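Local coordinates for protein PrgZ (Enterococcus faecalis, PDB 4FAJ) that acts as a membrane-anchored extracellular receptor that binds peptide pheromone and probably takes part in peptide uptake across the membrane, at residues A[58-66]-A[556-564]; A[249-257]-A[269-277]. All blocks are in the same frame, centred on the assembly; numbering follows the deposited sequence.

Both contacts involve the four-stranded mixed sheet of residues 61-66, 271-276, 252-257 and 239-243. Contact 2 lies within that sheet and is a regular antiparallel strand pair. Contact 1 packs the C-terminal tail against the outer strand 61-66, with no clear direct hydrogen bond between them. The two meet where strand 61-66 runs parallel to 271-276, through probable hydrogen bonds from Asn273 N to Ala62 O and from Leu64 N to Asn273 O. Each is only partly buried. Contact 1 is apolar in its middle and exposed at the chain ends. Contact 2 has a buried apolar face built on Trp253 and Phe274 and a polar, more exposed one.

Contact 1 (A[58-66]-A[556-564]); sequences VEQVATLTA and DYKKMRIEK
The Tyr557 ring takes the CD1 methyl of Leu64 at an oblique angle, with Leu64 CD1 3.4 Å from Tyr557 CE1. The two side chains approach from opposite directions. The contact joins the two ends of the modelled chain. Strand 61-66 is an outer strand of the mixed sheet, and the 556-564 tail, which includes a type I beta turn from Tyr557 to Met560, packs against it. The other flat group is the guanidinium of Arg561, which has Glu563 OE2 at its edge, in plane. NE and NH2 both grip that oxygen from the same face of the carboxylate, forming a side-on salt bridge within the tail.

The tail makes its contact mainly through apolar groups. Met560 CG lies opposite the backbone N (chi1 178°) and the chain is extended beyond it, which carries the methyl CE to 3.5 Å from Ala62 CB. Ile562 covers the start of the segment. Its CG2 is 3.7 Å from Val58 CG1, and the two side chains cross at about a right angle. Its CG1 lies 3.8 Å from the backbone O of Val61. Gln60, at the centre of an inverse gamma turn, folds its bent side chain against the backbone of Arg561 and Ile562.

Strand 543-544 pairs with 561-562 and touches Met560 and Ile562. Asp556 OD1 accepts from Lys558 N in an Asx turn, while its OD2 makes a salt bridge to Arg96. At the far end one water joins the segments, donating to Thr65 O at 2.7 Å and lying 3.1 Å from Tyr557 OH.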
loop_
_atom_site.group_PDB
_atom_site.type_symbol
_atom_site.label_atom_id
_atom_site.label_comp_id
_atom_site.label_asym_id
_atom_site.label_seq_id
_atom_site.Cartn_x
_atom_site.Cartn_y
_atom_site.Cartn_z
ATOM N N VAL A 58 -21.931 20.678 19.737
ATOM C CA VAL A 58 -21.575 19.293 19.308
ATOM C C VAL A 58 -20.073 19.045 19.447
ATOM O O VAL A 58 -19.253 19.734 18.830
ATOM C CB VAL A 58 -22.022 19.025 17.864
ATOM C CG1 VAL A 58 -21.618 17.623 17.430
ATOM C CG2 VAL A 58 -23.531 19.205 17.747
ATOM N N GLU A 59 -19.721 18.057 20.264
ATOM C CA GLU A 59 -18.331 17.729 20.518
ATOM C C GLU A 59 -17.682 17.211 19.237
ATOM O O GLU A 59 -18.271 16.397 18.523
ATOM C CB GLU A 59 -18.227 16.690 21.636
ATOM C CG GLU A 59 -16.809 16.443 22.113
ATOM C CD GLU A 59 -16.752 15.629 23.391
ATOM O OE1 GLU A 59 -16.061 16.062 24.338
ATOM O OE2 GLU A 59 -17.400 14.561 23.453
ATOM N N GLN A 60 -16.478 17.696 18.938
ATOM C CA GLN A 60 -15.791 17.302 17.706
ATOM C C GLN A 60 -14.903 16.099 17.981
ATOM O O GLN A 60 -13.669 16.205 18.021
ATOM C CB GLN A 60 -14.998 18.472 17.115
ATOM C CG GLN A 60 -15.862 19.687 16.765
ATOM C CD GLN A 60 -16.880 19.401 15.661
ATOM O OE1 GLN A 60 -18.087 19.447 15.886
ATOM N NE2 GLN A 60 -16.394 19.108 14.470
ATOM N N VAL A 61 -15.540 14.947 18.166
ATOM C CA VAL A 61 -14.835 13.702 18.459
ATOM C C VAL A 61 -15.508 12.567 17.695
ATOM O O VAL A 61 -16.709 12.612 17.438
ATOM C CB VAL A 61 -14.826 13.399 19.980
ATOM C CG1 VAL A 61 -14.316 11.992 20.256
ATOM C CG2 VAL A 61 -13.985 14.428 20.724
ATOM N N ALA A 62 -14.724 11.562 17.315
ATOM C CA ALA A 62 -15.254 10.392 16.618
ATOM C C ALA A 62 -14.441 9.175 16.983
ATOM O O ALA A 62 -13.282 9.295 17.404
ATOM C CB ALA A 62 -15.219 10.593 15.103
ATOM N N THR A 63 -15.052 8.010 16.791
ATOM C CA THR A 63 -14.366 6.734 16.903
ATOM C C THR A 63 -14.537 6.005 15.575
ATOM O O THR A 63 -15.657 5.696 15.169
ATOM C CB THR A 63 -14.915 5.901 18.070
ATOM O OG1 THR A 63 -14.743 6.636 19.286
ATOM C CG2 THR A 63 -14.182 4.576 18.179
ATOM N N LEU A 64 -13.415 5.759 14.906
ATOM C CA LEU A 64 -13.386 5.145 13.582
ATOM C C LEU A 64 -12.707 3.781 13.668
ATOM O O LEU A 64 -12.302 3.352 14.743
ATOM C CB LEU A 64 -12.646 6.054 12.592
ATOM C CG LEU A 64 -13.118 7.520 12.509
ATOM C CD1 LEU A 64 -12.255 8.306 11.520
ATOM C CD2 LEU A 64 -14.591 7.629 12.134
ATOM N N THR A 65 -12.583 3.096 12.533
ATOM C CA THR A 65 -12.096 1.731 12.540
ATOM C C THR A 65 -10.829 1.560 11.719
ATOM O O THR A 65 -10.511 2.375 10.853
ATOM C CB THR A 65 -13.171 0.743 12.030
ATOM O OG1 THR A 65 -13.465 1.009 10.657
ATOM C CG2 THR A 65 -14.441 0.872 12.850
ATOM N N ALA A 66 -10.136 0.460 11.989
ATOM C CA ALA A 66 -8.886 0.105 11.318
ATOM C C ALA A 66 -8.892 -1.406 11.139
ATOM O O ALA A 66 -9.571 -2.114 11.896
ATOM C CB ALA A 66 -7.685 0.537 12.172
ATOM N N ASP A 556 -7.841 11.057 4.804
ATOM C CA ASP A 556 -7.319 12.316 5.317
ATOM C C ASP A 556 -8.412 12.977 6.159
ATOM O O ASP A 556 -9.452 13.404 5.643
ATOM C CB ASP A 556 -6.892 13.238 4.172
ATOM C CG ASP A 556 -6.201 14.508 4.662
ATOM O OD1 ASP A 556 -6.113 14.714 5.891
ATOM O OD2 ASP A 556 -5.722 15.289 3.810
ATOM N N TYR A 557 -8.169 13.032 7.460
ATOM C CA TYR A 557 -9.133 13.562 8.418
ATOM C C TYR A 557 -8.903 15.041 8.762
ATOM O O TYR A 557 -9.581 15.589 9.632
ATOM C CB TYR A 557 -9.054 12.741 9.698
ATOM C CG TYR A 557 -9.236 11.254 9.487
ATOM C CD1 TYR A 557 -10.420 10.747 8.989
ATOM C CD2 TYR A 557 -8.222 10.351 9.811
ATOM C CE1 TYR A 557 -10.599 9.373 8.806
ATOM C CE2 TYR A 557 -8.389 8.996 9.632
ATOM C CZ TYR A 557 -9.588 8.507 9.141
ATOM O OH TYR A 557 -9.754 7.151 8.962
ATOM N N LYS A 558 -7.955 15.685 8.081
ATOM C CA LYS A 558 -7.545 17.046 8.414
ATOM C C LYS A 558 -8.732 18.001 8.606
ATOM O O LYS A 558 -8.786 18.735 9.585
ATOM C CB LYS A 558 -6.608 17.608 7.335
ATOM C CG LYS A 558 -6.263 19.099 7.513
ATOM C CD LYS A 558 -5.195 19.550 6.504
ATOM C CE LYS A 558 -5.070 21.055 6.485
ATOM N NZ LYS A 558 -4.140 21.513 5.423
ATOM N N LYS A 559 -9.662 17.993 7.658
ATOM C CA LYS A 559 -10.769 18.945 7.655
ATOM C C LYS A 559 -12.078 18.305 8.131
ATOM O O LYS A 559 -13.152 18.901 8.005
ATOM C CB LYS A 559 -10.932 19.563 6.263
ATOM C CG LYS A 559 -9.777 20.466 5.844
ATOM C CD LYS A 559 -10.086 21.169 4.510
ATOM C CE LYS A 559 -8.832 21.743 3.828
ATOM N NZ LYS A 559 -8.681 23.219 4.013
ATOM N N MET A 560 -11.979 17.110 8.713
ATOM C CA MET A 560 -13.133 16.398 9.265
ATOM C C MET A 560 -13.863 17.254 10.300
ATOM O O MET A 560 -13.224 17.975 11.065
ATOM C CB MET A 560 -12.664 15.094 9.920
ATOM C CG MET A 560 -13.736 14.244 10.584
ATOM S SD MET A 560 -13.008 12.727 11.252
ATOM C CE MET A 560 -14.467 11.943 11.930
ATOM N N ARG A 561 -15.192 17.168 10.319
ATOM C CA ARG A 561 -15.996 17.798 11.374
ATOM C C ARG A 561 -17.285 17.020 11.650
ATOM O O ARG A 561 -17.725 16.224 10.824
ATOM C CB ARG A 561 -16.322 19.251 11.021
ATOM C CG ARG A 561 -17.311 19.416 9.884
ATOM C CD ARG A 561 -17.540 20.886 9.560
ATOM N NE ARG A 561 -18.753 21.061 8.758
ATOM C CZ ARG A 561 -18.813 20.987 7.429
ATOM N NH1 ARG A 561 -17.731 20.757 6.708
ATOM N NH2 ARG A 561 -19.977 21.156 6.809
ATOM N N ILE A 562 -17.876 17.253 12.821
ATOM C CA ILE A 562 -19.109 16.595 13.230
ATOM C C ILE A 562 -20.223 17.635 13.198
ATOM O O ILE A 562 -20.130 18.660 13.869
ATOM C CB ILE A 562 -19.009 15.991 14.656
ATOM C CG1 ILE A 562 -17.779 15.091 14.801
ATOM C CG2 ILE A 562 -20.270 15.203 15.000
ATOM C CD1 ILE A 562 -17.716 13.951 13.785
ATOM N N GLU A 563 -21.263 17.368 12.408
ATOM C CA GLU A 563 -22.451 18.222 12.340
ATOM C C GLU A 563 -23.684 17.436 12.777
ATOM O O GLU A 563 -24.036 16.449 12.131
ATOM C CB GLU A 563 -22.685 18.698 10.908
ATOM C CG GLU A 563 -21.766 19.800 10.422
ATOM C CD GLU A 563 -22.320 20.512 9.178
ATOM O OE1 GLU A 563 -23.406 20.122 8.674
ATOM O OE2 GLU A 563 -21.666 21.464 8.703
ATOM N N LYS A 564 -24.346 17.884 13.844
ATOM C CA LYS A 564 -25.600 17.271 14.339
ATOM C C LYS A 564 -25.491 15.770 14.639
ATOM O O LYS A 564 -25.331 15.362 15.792
ATOM C CB LYS A 564 -26.747 17.515 13.351
ATOM C CG LYS A 564 -27.129 18.980 13.210
ATOM C CD LYS A 564 -28.353 19.154 12.314
ATOM C CE LYS A 564 -28.845 20.600 12.307
ATOM N NZ LYS A 564 -29.468 20.984 13.607
HETATM O O HOH W 1 -8.889 4.209 9.637
#

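Contact 2 (A[249-257]-A[269-277]); sequences TSDKWTISK and MDKINFQVV
Strands 252-257 and 271-276 form an antiparallel pair inside the mixed sheet of this family 5 solute-binding protein. Their axes approach to 4.7 Å. Trp253 with Phe274 and Ile255 with Ile272 are hydrogen-bonded pairs. In the first, Phe274 N donates to Trp253 O at 2.7 Å, nearly in line with the carbonyl. Trp253 N completes the pair with a longer bond to Phe274 O.

On the buried face, CB of Phe274 sits over the five-membered ring of Trp253, 3.7 Å from its centroid, in a CH-pi contact. The rings are nearly parallel, 15° apart, but slid so that they barely overlap. Trp253 has chi1 56°, with CG between the backbone N and carbonyl carbon, and this turns the indole toward the neighbouring strand. Trp253 CZ3 also reaches Val276 CG2 at 3.8 Å. Ile255 CD1 meets the Phe274 ring at its edge, 3.9 Å from CE2. Helix 81-90 covers this side, touching Trp253 and Ile255.

The opposite face is polar. Gln275 NE2 donates to Asp251 OD2 at 3.3 Å, from 60° above the carboxylate plane, and also to Val276 O in its own segment. Gln275 OE1 takes a weak bond from Lys252 NZ, which forms a salt bridge with Asp251 OD2 at 3.5 Å. A water bonds Thr254 OG1 and takes a weak bond from Lys271 NZ. Ser256 OG instead bonds Thr242 of strand 239-243.

Both acceptors of NE2 lie close to the amide plane, which fixes the rotation of the Gln275 amide. The salt bridge would probably favour the charged forms of Lys252 and Asp251, while the aromatic face relies on packing.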
loop_
_atom_site.group_PDB
_atom_site.type_symbol
_atom_site.label_atom_id
_atom_site.label_comp_id
_atom_site.label_asym_id
_atom_site.label_seq_id
_atom_site.Cartn_x
_atom_site.Cartn_y
_atom_site.Cartn_z
ATOM N N THR A 249 0.837 -4.265 18.141
ATOM C CA THR A 249 -0.088 -5.054 18.952
ATOM C C THR A 249 -1.377 -4.359 19.425
ATOM O O THR A 249 -2.380 -5.046 19.610
ATOM C CB THR A 249 0.631 -5.617 20.203
ATOM O OG1 THR A 249 1.091 -4.535 21.019
ATOM C CG2 THR A 249 1.825 -6.479 19.801
ATOM N N SER A 250 -1.360 -3.035 19.639
ATOM C CA SER A 250 -2.524 -2.325 20.219
ATOM C C SER A 250 -3.727 -2.292 19.270
ATOM O O SER A 250 -3.580 -1.955 18.091
ATOM C CB SER A 250 -2.181 -0.870 20.572
ATOM O OG SER A 250 -1.466 -0.740 21.782
ATOM N N ASP A 251 -4.905 -2.629 19.797
ATOM C CA ASP A 251 -6.151 -2.603 19.025
ATOM C C ASP A 251 -6.864 -1.242 19.100
ATOM O O ASP A 251 -7.908 -1.061 18.476
ATOM C CB ASP A 251 -7.099 -3.729 19.478
ATOM C CG ASP A 251 -7.793 -3.434 20.809
ATOM O OD1 ASP A 251 -7.221 -2.711 21.648
ATOM O OD2 ASP A 251 -8.921 -3.939 21.019
ATOM N N LYS A 252 -6.294 -0.301 19.856
ATOM C CA LYS A 252 -6.857 1.041 20.025
ATOM C C LYS A 252 -5.768 2.093 19.984
ATOM O O LYS A 252 -4.673 1.866 20.484
ATOM C CB LYS A 252 -7.496 1.171 21.398
ATOM C CG LYS A 252 -8.696 0.354 21.612
ATOM C CD LYS A 252 -9.240 0.640 23.001
ATOM C CE LYS A 252 -10.567 -0.038 23.201
ATOM N NZ LYS A 252 -10.459 -1.496 23.080
ATOM N N TRP A 253 -6.077 3.246 19.398
ATOM C CA TRP A 253 -5.232 4.425 19.547
ATOM C C TRP A 253 -6.035 5.705 19.366
ATOM O O TRP A 253 -7.166 5.690 18.844
ATOM C CB TRP A 253 -4.007 4.372 18.618
ATOM C CG TRP A 253 -4.311 4.207 17.179
ATOM C CD1 TRP A 253 -4.438 5.197 16.251
ATOM C CD2 TRP A 253 -4.507 2.978 16.483
ATOM N NE1 TRP A 253 -4.711 4.661 15.019
ATOM C CE2 TRP A 253 -4.769 3.299 15.135
ATOM C CE3 TRP A 253 -4.498 1.632 16.869
ATOM C CZ2 TRP A 253 -5.004 2.324 14.169
ATOM C CZ3 TRP A 253 -4.749 0.666 15.911
ATOM C CH2 TRP A 253 -4.988 1.014 14.578
ATOM N N THR A 254 -5.457 6.812 19.817
ATOM C CA THR A 254 -6.101 8.126 19.745
ATOM C C THR A 254 -5.129 9.178 19.207
ATOM O O THR A 254 -3.945 9.195 19.576
ATOM C CB THR A 254 -6.602 8.593 21.149
ATOM O OG1 THR A 254 -7.589 7.676 21.657
ATOM C CG2 THR A 254 -7.198 10.005 21.068
ATOM N N ILE A 255 -5.629 10.044 18.322
ATOM C CA ILE A 255 -4.876 11.209 17.862
ATOM C C ILE A 255 -5.656 12.455 18.254
ATOM O O ILE A 255 -6.882 12.424 18.340
ATOM C CB ILE A 255 -4.587 11.176 16.323
ATOM C CG1 ILE A 255 -5.880 11.383 15.513
ATOM C CG2 ILE A 255 -3.902 9.854 15.951
ATOM C CD1 ILE A 255 -5.732 11.216 13.966
ATOM N N SER A 256 -4.936 13.549 18.494
ATOM C CA SER A 256 -5.540 14.778 18.998
ATOM C C SER A 256 -5.008 15.974 18.214
ATOM O O SER A 256 -3.868 15.956 17.750
ATOM C CB SER A 256 -5.214 14.944 20.483
ATOM O OG SER A 256 -5.715 13.855 21.236
ATOM N N LYS A 257 -5.813 17.022 18.093
ATOM C CA LYS A 257 -5.410 18.182 17.311
ATOM C C LYS A 257 -4.044 18.726 17.742
ATOM O O LYS A 257 -3.803 18.947 18.922
ATOM C CB LYS A 257 -6.455 19.301 17.391
ATOM C CG LYS A 257 -6.062 20.526 16.561
ATOM C CD LYS A 257 -7.169 21.575 16.520
ATOM C CE LYS A 257 -6.618 22.920 16.071
ATOM N NZ LYS A 257 -7.672 23.825 15.525
ATOM N N MET A 269 -11.512 18.808 14.432
ATOM C CA MET A 269 -11.606 17.700 15.370
ATOM C C MET A 269 -10.659 17.890 16.554
ATOM O O MET A 269 -9.490 18.224 16.374
ATOM C CB MET A 269 -11.313 16.365 14.674
ATOM C CG MET A 269 -12.311 16.004 13.581
ATOM S SD MET A 269 -13.986 15.713 14.178
ATOM C CE MET A 269 -13.809 14.163 15.058
ATOM N N ASP A 270 -11.181 17.670 17.759
ATOM C CA ASP A 270 -10.384 17.699 18.986
ATOM C C ASP A 270 -9.606 16.401 19.123
ATOM O O ASP A 270 -8.433 16.398 19.485
ATOM C CB ASP A 270 -11.285 17.847 20.207
ATOM C CG ASP A 270 -12.024 19.186 20.248
ATOM O OD1 ASP A 270 -11.586 20.169 19.612
ATOM O OD2 ASP A 270 -13.061 19.244 20.938
ATOM N N LYS A 271 -10.281 15.292 18.858
ATOM C CA LYS A 271 -9.617 13.997 18.806
ATOM C C LYS A 271 -10.423 12.983 18.020
ATOM O O LYS A 271 -11.647 13.099 17.869
ATOM C CB LYS A 271 -9.298 13.450 20.200
ATOM C CG LYS A 271 -10.445 13.454 21.167
ATOM C CD LYS A 271 -10.129 12.624 22.442
ATOM C CE LYS A 271 -10.813 11.253 22.381
ATOM N NZ LYS A 271 -10.293 10.230 23.355
ATOM N N ILE A 272 -9.696 11.996 17.514
ATOM C CA ILE A 272 -10.264 10.886 16.791
ATOM C C ILE A 272 -9.687 9.622 17.408
ATOM O O ILE A 272 -8.468 9.505 17.554
ATOM C CB ILE A 272 -9.920 10.952 15.281
ATOM C CG1 ILE A 272 -10.124 12.365 14.731
ATOM C CG2 ILE A 272 -10.747 9.937 14.508
ATOM C CD1 ILE A 272 -9.710 12.530 13.274
ATOM N N ASN A 273 -10.570 8.710 17.802
ATOM C CA ASN A 273 -10.200 7.396 18.335
ATOM C C ASN A 273 -10.259 6.348 17.234
ATOM O O ASN A 273 -11.034 6.479 16.290
ATOM C CB ASN A 273 -11.148 7.006 19.478
ATOM C CG ASN A 273 -11.216 8.059 20.569
ATOM O OD1 ASN A 273 -12.263 8.685 20.793
ATOM N ND2 ASN A 273 -10.098 8.282 21.231
ATOM N N PHE A 274 -9.424 5.313 17.334
ATOM C CA PHE A 274 -9.445 4.219 16.362
ATOM C C PHE A 274 -9.568 2.881 17.085
ATOM O O PHE A 274 -8.980 2.702 18.153
ATOM C CB PHE A 274 -8.194 4.243 15.490
ATOM C CG PHE A 274 -8.093 5.475 14.633
ATOM C CD1 PHE A 274 -8.562 5.469 13.325
ATOM C CD2 PHE A 274 -7.563 6.649 15.150
ATOM C CE1 PHE A 274 -8.494 6.611 12.537
ATOM C CE2 PHE A 274 -7.486 7.796 14.364
ATOM C CZ PHE A 274 -7.966 7.771 13.052
ATOM N N GLN A 275 -10.343 1.966 16.497
ATOM C CA GLN A 275 -10.552 0.624 17.023
ATOM C C GLN A 275 -10.378 -0.394 15.902
ATOM O O GLN A 275 -11.014 -0.272 14.861
ATOM C CB GLN A 275 -11.965 0.509 17.603
ATOM C CG GLN A 275 -12.418 -0.918 17.886
ATOM C CD GLN A 275 -11.719 -1.517 19.076
ATOM O OE1 GLN A 275 -11.844 -1.012 20.187
ATOM N NE2 GLN A 275 -10.969 -2.600 18.853
ATOM N N VAL A 276 -9.536 -1.402 16.113
ATOM C CA VAL A 276 -9.369 -2.461 15.124
ATOM C C VAL A 276 -10.633 -3.326 15.115
ATOM O O VAL A 276 -11.137 -3.711 16.169
ATOM C CB VAL A 276 -8.121 -3.343 15.391
ATOM C CG1 VAL A 276 -8.043 -4.477 14.378
ATOM C CG2 VAL A 276 -6.848 -2.502 15.322
ATOM N N VAL A 277 -11.147 -3.602 13.919
ATOM C CA VAL A 277 -12.302 -4.484 13.745
ATOM C C VAL A 277 -11.903 -5.680 12.881
ATOM O O VAL A 277 -11.526 -5.519 11.719
ATOM C CB VAL A 277 -13.501 -3.735 13.135
ATOM C CG1 VAL A 277 -14.687 -4.700 12.851
ATOM C CG2 VAL A 277 -13.943 -2.631 14.073
HETATM O O HOH W 2 -7.678 8.892 24.424
#